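Kappa-carrageenase (Zobellia galactanivorans, PDB 5OCR) probably hydrolyses kappa-carrageenan, a sulfated red-algal galactan, through the family 16 glycoside hydrolase domain that makes up this part of the protein. Local coordinates at residues H74-F86 and F245-E259. Residues are numbered along the deposited sequence; the frame is centred on the assembly and turned at random. Where two conformers were deposited one is given.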
loop_
_atom_site.group_PDB
_atom_site.type_symbol
_atom_site.label_atom_id
_atom_site.label_comp_id
_atom_site.label_asym_id
_atom_site.label_seq_id
_atom_site.Cartn_x
_atom_site.Cartn_y
_atom_site.Cartn_z
ATOM N N HIS A 74 12.338 -10.083 -11.585
ATOM C CA HIS A 74 13.486 -10.739 -10.938
ATOM C C HIS A 74 14.736 -10.149 -11.545
ATOM O O HIS A 74 14.857 -10.055 -12.783
ATOM C CB HIS A 74 13.427 -12.256 -11.260
ATOM C CG HIS A 74 14.551 -13.057 -10.678
ATOM N ND1 HIS A 74 14.989 -14.195 -11.284
ATOM C CD2 HIS A 74 15.222 -12.962 -9.478
ATOM C CE1 HIS A 74 15.987 -14.735 -10.512
ATOM N NE2 HIS A 74 16.129 -14.000 -9.435
ATOM N N ASN A 75 15.704 -9.794 -10.704
ATOM C CA ASN A 75 16.977 -9.262 -11.252
ATOM C C ASN A 75 17.639 -10.244 -12.249
ATOM O O ASN A 75 17.754 -11.438 -11.971
ATOM C CB ASN A 75 17.979 -8.924 -10.166
ATOM C CG ASN A 75 17.461 -7.867 -9.199
ATOM O OD1 ASN A 75 16.400 -7.270 -9.409
ATOM N ND2 ASN A 75 18.221 -7.618 -8.155
ATOM N N ALA A 76 18.025 -9.716 -13.404
ATOM C CA ALA A 76 18.810 -10.469 -14.406
ATOM C C ALA A 76 19.900 -11.285 -13.703
ATOM O O ALA A 76 20.634 -10.766 -12.816
ATOM C CB ALA A 76 19.449 -9.532 -15.438
ATOM N N ASN A 77 19.963 -12.586 -14.037
ATOM C CA ASN A 77 21.058 -13.490 -13.548
ATOM C C ASN A 77 20.944 -13.819 -12.018
ATOM O O ASN A 77 21.841 -14.431 -11.411
ATOM C CB ASN A 77 22.444 -12.875 -13.865
ATOM C CG ASN A 77 22.592 -12.455 -15.326
ATOM O OD1 ASN A 77 22.086 -13.101 -16.225
ATOM N ND2 ASN A 77 23.305 -11.421 -15.562
ATOM N N ASN A 78 19.862 -13.365 -11.387
ATOM C CA ASN A 78 19.689 -13.560 -9.958
ATOM C C ASN A 78 20.787 -12.810 -9.160
ATOM O O ASN A 78 21.104 -13.155 -8.045
ATOM C CB ASN A 78 19.601 -15.045 -9.529
ATOM C CG ASN A 78 19.145 -15.213 -8.081
ATOM O OD1 ASN A 78 18.167 -14.587 -7.645
ATOM N ND2 ASN A 78 19.880 -15.993 -7.311
ATOM N N THR A 79 21.267 -11.737 -9.748
ATOM C CA THR A 79 22.375 -10.981 -9.156
ATOM C C THR A 79 21.831 -9.976 -8.162
ATOM O O THR A 79 21.017 -9.112 -8.563
ATOM C CB THR A 79 23.028 -10.188 -10.258
ATOM O OG1 THR A 79 23.609 -11.142 -11.142
ATOM C CG2 THR A 79 24.111 -9.348 -9.702
ATOM N N PRO A 80 22.241 -10.116 -6.875
ATOM C CA PRO A 80 21.778 -9.162 -5.851
ATOM C C PRO A 80 22.203 -7.712 -6.133
ATOM O O PRO A 80 23.334 -7.473 -6.646
ATOM C CB PRO A 80 22.462 -9.637 -4.554
ATOM C CG PRO A 80 23.543 -10.589 -4.949
ATOM C CD PRO A 80 23.179 -11.130 -6.335
ATOM N N ASP A 81 21.356 -6.763 -5.701
ATOM C CA ASP A 81 21.722 -5.381 -5.715
ATOM C C ASP A 81 21.508 -4.891 -4.319
ATOM O O ASP A 81 20.368 -4.773 -3.908
ATOM C CB ASP A 81 20.748 -4.663 -6.657
ATOM C CG ASP A 81 21.050 -3.192 -6.792
ATOM O OD1 ASP A 81 22.189 -2.764 -6.499
ATOM O OD2 ASP A 81 20.119 -2.452 -7.120
ATOM N N GLY A 82 22.559 -4.676 -3.530
ATOM C CA GLY A 82 22.287 -4.183 -2.170
ATOM C C GLY A 82 21.433 -5.136 -1.356
ATOM O O GLY A 82 20.472 -4.711 -0.679
ATOM N N GLY A 83 21.736 -6.417 -1.494
ATOM C CA GLY A 83 21.081 -7.480 -0.669
ATOM C C GLY A 83 19.715 -7.958 -1.227
ATOM O O GLY A 83 18.992 -8.710 -0.541
ATOM N N THR A 84 19.295 -7.463 -2.401
ATOM C CA THR A 84 17.945 -7.776 -2.877
ATOM C C THR A 84 17.966 -8.311 -4.310
ATOM O O THR A 84 18.929 -8.069 -5.066
ATOM C CB THR A 84 17.017 -6.548 -2.798
ATOM O OG1 THR A 84 17.414 -5.512 -3.697
ATOM C CG2 THR A 84 17.033 -5.995 -1.380
ATOM N N TYR A 85 16.921 -9.097 -4.621
ATOM C CA TYR A 85 16.902 -9.939 -5.861
ATOM C C TYR A 85 15.787 -9.596 -6.852
ATOM O O TYR A 85 15.695 -10.156 -7.960
ATOM C CB TYR A 85 16.798 -11.420 -5.495
ATOM C CG TYR A 85 17.956 -11.931 -4.690
ATOM C CD1 TYR A 85 19.040 -12.497 -5.328
ATOM C CD2 TYR A 85 17.969 -11.787 -3.288
ATOM C CE1 TYR A 85 20.096 -12.971 -4.601
ATOM C CE2 TYR A 85 19.013 -12.289 -2.555
ATOM C CZ TYR A 85 20.079 -12.833 -3.233
ATOM O OH TYR A 85 21.183 -13.305 -2.559
ATOM N N PHE A 86 14.901 -8.684 -6.436
ATOM C CA PHE A 86 13.768 -8.188 -7.269
ATOM C C PHE A 86 13.685 -6.651 -7.326
ATOM O O PHE A 86 14.141 -5.970 -6.399
ATOM C CB PHE A 86 12.503 -8.691 -6.613
ATOM C CG PHE A 86 12.386 -10.164 -6.641
ATOM C CD1 PHE A 86 11.750 -10.808 -7.736
ATOM C CD2 PHE A 86 12.993 -10.954 -5.627
ATOM C CE1 PHE A 86 11.663 -12.218 -7.763
ATOM C CE2 PHE A 86 12.924 -12.355 -5.679
ATOM C CZ PHE A 86 12.256 -12.974 -6.736
ATOM N N PHE A 245 9.269 -15.071 -0.994
ATOM C CA PHE A 245 10.469 -14.310 -1.393
ATOM C C PHE A 245 11.031 -13.444 -0.271
ATOM O O PHE A 245 12.051 -12.809 -0.438
ATOM C CB PHE A 245 10.123 -13.405 -2.558
ATOM C CG PHE A 245 9.658 -14.149 -3.775
ATOM C CD1 PHE A 245 10.498 -15.091 -4.404
ATOM C CD2 PHE A 245 8.380 -13.940 -4.285
ATOM C CE1 PHE A 245 10.064 -15.751 -5.561
ATOM C CE2 PHE A 245 7.937 -14.594 -5.453
ATOM C CZ PHE A 245 8.777 -15.474 -6.090
ATOM N N VAL A 246 10.343 -13.380 0.861
ATOM C CA VAL A 246 10.876 -12.673 1.995
ATOM C C VAL A 246 10.540 -13.508 3.222
ATOM O O VAL A 246 9.636 -14.349 3.201
ATOM C CB VAL A 246 10.237 -11.291 2.170
ATOM C CG1 VAL A 246 10.213 -10.508 0.860
ATOM C CG2 VAL A 246 8.774 -11.453 2.534
ATOM N N LYS A 247 11.225 -13.195 4.313
ATOM C CA LYS A 247 11.026 -13.908 5.572
ATOM C C LYS A 247 11.175 -12.911 6.684
ATOM O O LYS A 247 12.169 -12.190 6.772
ATOM C CB LYS A 247 12.025 -15.049 5.726
ATOM C CG LYS A 247 12.191 -15.603 7.132
ATOM C CD LYS A 247 11.102 -16.601 7.516
ATOM C CE LYS A 247 11.594 -17.585 8.586
ATOM N NZ LYS A 247 11.976 -16.922 9.879
ATOM N N PHE A 248 10.174 -12.904 7.539
ATOM C CA PHE A 248 10.134 -11.987 8.637
ATOM C C PHE A 248 11.036 -12.409 9.798
ATOM O O PHE A 248 10.886 -13.491 10.394
ATOM C CB PHE A 248 8.705 -11.811 9.110
ATOM C CG PHE A 248 8.565 -10.818 10.203
ATOM C CD1 PHE A 248 8.094 -9.537 9.931
ATOM C CD2 PHE A 248 8.922 -11.157 11.518
ATOM C CE1 PHE A 248 7.974 -8.613 10.949
ATOM C CE2 PHE A 248 8.806 -10.234 12.542
ATOM C CZ PHE A 248 8.327 -8.963 12.252
ATOM N N PHE A 249 12.015 -11.545 10.050
ATOM C CA PHE A 249 12.576 -11.348 11.380
ATOM C C PHE A 249 12.956 -9.866 11.638
ATOM O O PHE A 249 13.191 -9.093 10.690
ATOM C CB PHE A 249 13.698 -12.355 11.751
ATOM C CG PHE A 249 14.578 -12.808 10.605
ATOM C CD1 PHE A 249 15.636 -12.022 10.152
ATOM C CD2 PHE A 249 14.406 -14.078 10.038
ATOM C CE1 PHE A 249 16.468 -12.480 9.128
ATOM C CE2 PHE A 249 15.228 -14.527 9.005
ATOM C CZ PHE A 249 16.263 -13.729 8.551
ATOM N N ASP A 250 12.945 -9.475 12.924
ATOM C CA ASP A 250 13.364 -8.148 13.405
ATOM C C ASP A 250 12.509 -7.035 12.849
ATOM O O ASP A 250 13.008 -6.021 12.378
ATOM C CB ASP A 250 14.840 -7.898 13.102
ATOM C CG ASP A 250 15.673 -9.109 13.362
ATOM O OD1 ASP A 250 15.152 -10.051 13.982
ATOM O OD2 ASP A 250 16.836 -9.144 12.927
ATOM N N ASN A 251 11.202 -7.263 12.908
ATOM C CA ASN A 251 10.168 -6.345 12.397
ATOM C C ASN A 251 10.384 -5.788 10.974
ATOM O O ASN A 251 10.041 -4.618 10.695
ATOM C CB ASN A 251 9.835 -5.252 13.429
ATOM C CG ASN A 251 9.255 -5.830 14.719
ATOM O OD1 ASN A 251 8.027 -5.841 14.928
ATOM N ND2 ASN A 251 10.139 -6.335 15.586
ATOM N N LYS A 252 10.930 -6.662 10.103
ATOM C CA LYS A 252 11.178 -6.337 8.692
ATOM C C LYS A 252 11.289 -7.575 7.791
ATOM O O LYS A 252 11.771 -8.652 8.196
ATOM C CB LYS A 252 12.399 -5.404 8.507
ATOM C CG LYS A 252 13.727 -5.978 8.981
ATOM C CD LYS A 252 14.883 -5.426 8.166
ATOM C CE LYS A 252 16.184 -6.038 8.649
ATOM N NZ LYS A 252 15.950 -7.426 9.129
ATOM N N ASN A 253 10.772 -7.400 6.572
ATOM C CA ASN A 253 10.977 -8.327 5.489
ATOM C C ASN A 253 12.515 -8.500 5.234
ATOM O O ASN A 253 13.224 -7.515 5.040
ATOM C CB ASN A 253 10.266 -7.802 4.220
ATOM C CG ASN A 253 8.748 -7.820 4.332
ATOM O OD1 ASN A 253 8.213 -7.959 5.416
ATOM N ND2 ASN A 253 8.046 -7.697 3.188
ATOM N N ASN A 254 13.017 -9.727 5.272
ATOM C CA ASN A 254 14.398 -9.994 4.815
ATOM C C ASN A 254 14.330 -10.696 3.470
ATOM O O ASN A 254 13.617 -11.693 3.341
ATOM C CB ASN A 254 15.146 -10.881 5.782
ATOM C CG ASN A 254 15.374 -10.197 7.114
ATOM O OD1 ASN A 254 16.517 -10.057 7.554
ATOM N ND2 ASN A 254 14.285 -9.721 7.744
ATOM N N ALA A 255 15.066 -10.206 2.494
ATOM C CA ALA A 255 15.099 -10.943 1.209
ATOM C C ALA A 255 15.540 -12.428 1.296
ATOM O O ALA A 255 16.434 -12.752 2.066
ATOM C CB ALA A 255 15.932 -10.204 0.184
ATOM N N ILE A 256 14.888 -13.319 0.542
ATOM C CA ILE A 256 15.336 -14.759 0.378
ATOM C C ILE A 256 15.906 -14.878 -1.027
ATOM O O ILE A 256 15.325 -14.386 -1.989
ATOM C CB ILE A 256 14.119 -15.709 0.594
ATOM C CG1 ILE A 256 13.499 -15.426 1.988
ATOM C CG2 ILE A 256 14.445 -17.169 0.285
ATOM C CD1 ILE A 256 12.574 -16.494 2.499
ATOM N N ASN A 257 17.075 -15.489 -1.182
ATOM C CA ASN A 257 17.572 -15.792 -2.485
ATOM C C ASN A 257 16.694 -16.871 -3.143
ATOM O O ASN A 257 16.626 -18.013 -2.632
ATOM C CB ASN A 257 19.028 -16.277 -2.354
ATOM C CG ASN A 257 19.669 -16.612 -3.671
ATOM O OD1 ASN A 257 19.030 -16.792 -4.710
ATOM N ND2 ASN A 257 21.016 -16.737 -3.622
ATOM N N PRO A 258 15.982 -16.488 -4.242
ATOM C CA PRO A 258 15.103 -17.444 -4.806
ATOM C C PRO A 258 15.757 -18.674 -5.347
ATOM O O PRO A 258 15.050 -19.654 -5.447
ATOM C CB PRO A 258 14.222 -16.609 -5.772
ATOM C CG PRO A 258 15.145 -15.529 -6.246
ATOM C CD PRO A 258 16.039 -15.249 -5.052
ATOM N N GLU A 259 17.114 -18.727 -5.527
ATOM C CA GLU A 259 17.840 -20.002 -5.824
ATOM C C GLU A 259 18.294 -20.870 -4.613
ATOM O O GLU A 259 18.924 -21.934 -4.753
ATOM C CB GLU A 259 19.027 -19.779 -6.768
ATOM C CG GLU A 259 18.858 -18.664 -7.803
ATOM C CD GLU A 259 17.789 -18.890 -8.875
ATOM O OE1 GLU A 259 17.366 -20.049 -9.066
ATOM O OE2 GLU A 259 17.384 -17.903 -9.565
#
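Phe86 and Phe245 meet edge to face: the ring planes are turned 54° from each other, and Phe86 CZ comes over the face of Phe245. The ring centroids lie 4.8 Å apart. Both residues are buried, and Pro258 CG also packs on Phe86 CZ, at 3.9 Å; Ala264 of helix 262-267 touches both Phe245 and Pro258. Toward the surface, Tyr85 lies over the Asn257-Pro258 step. Asn257 CA stands over the face of the Tyr85 ring, 4.0 Å from its centroid, and Pro258 CD is over the same face, two CH-pi contacts, while the Asn257 amide stacks at 22° to the ring.

A chain of side-chain hydrogen bonds runs alongside: His74 NE2 donates to Asn78 OD1 at 2.8 Å, the acceptor lying in the imidazole plane, and Asn78 ND2 donates to Asn257 OD1 at 2.9 Å. With CG anti to the backbone N (chi1 -169°), Asn78 directs its amide toward Asn257. Asn257 OD1 also accepts from Glu259 N, the two donors approaching from opposite faces of its amide plane. An alanine in place of Asn78 would probably leave His74 NE2 without this acceptor and Asn257 OD1 with one donor fewer, freeing the imidazole to turn.

The outer side is looser: exposed Glu259 keeps OE2 3.6 Å from His74 CE1 without a salt bridge, and Ala255 CB sits at the edge of the Tyr85 ring and against Gly83 O. The loop joining antiparallel strands 67-74 and 86-97 of the GH16 beta-jellyroll thus docks beside the 246-255 beta hairpin, against a segment shaped by the Asx turn at Asn257.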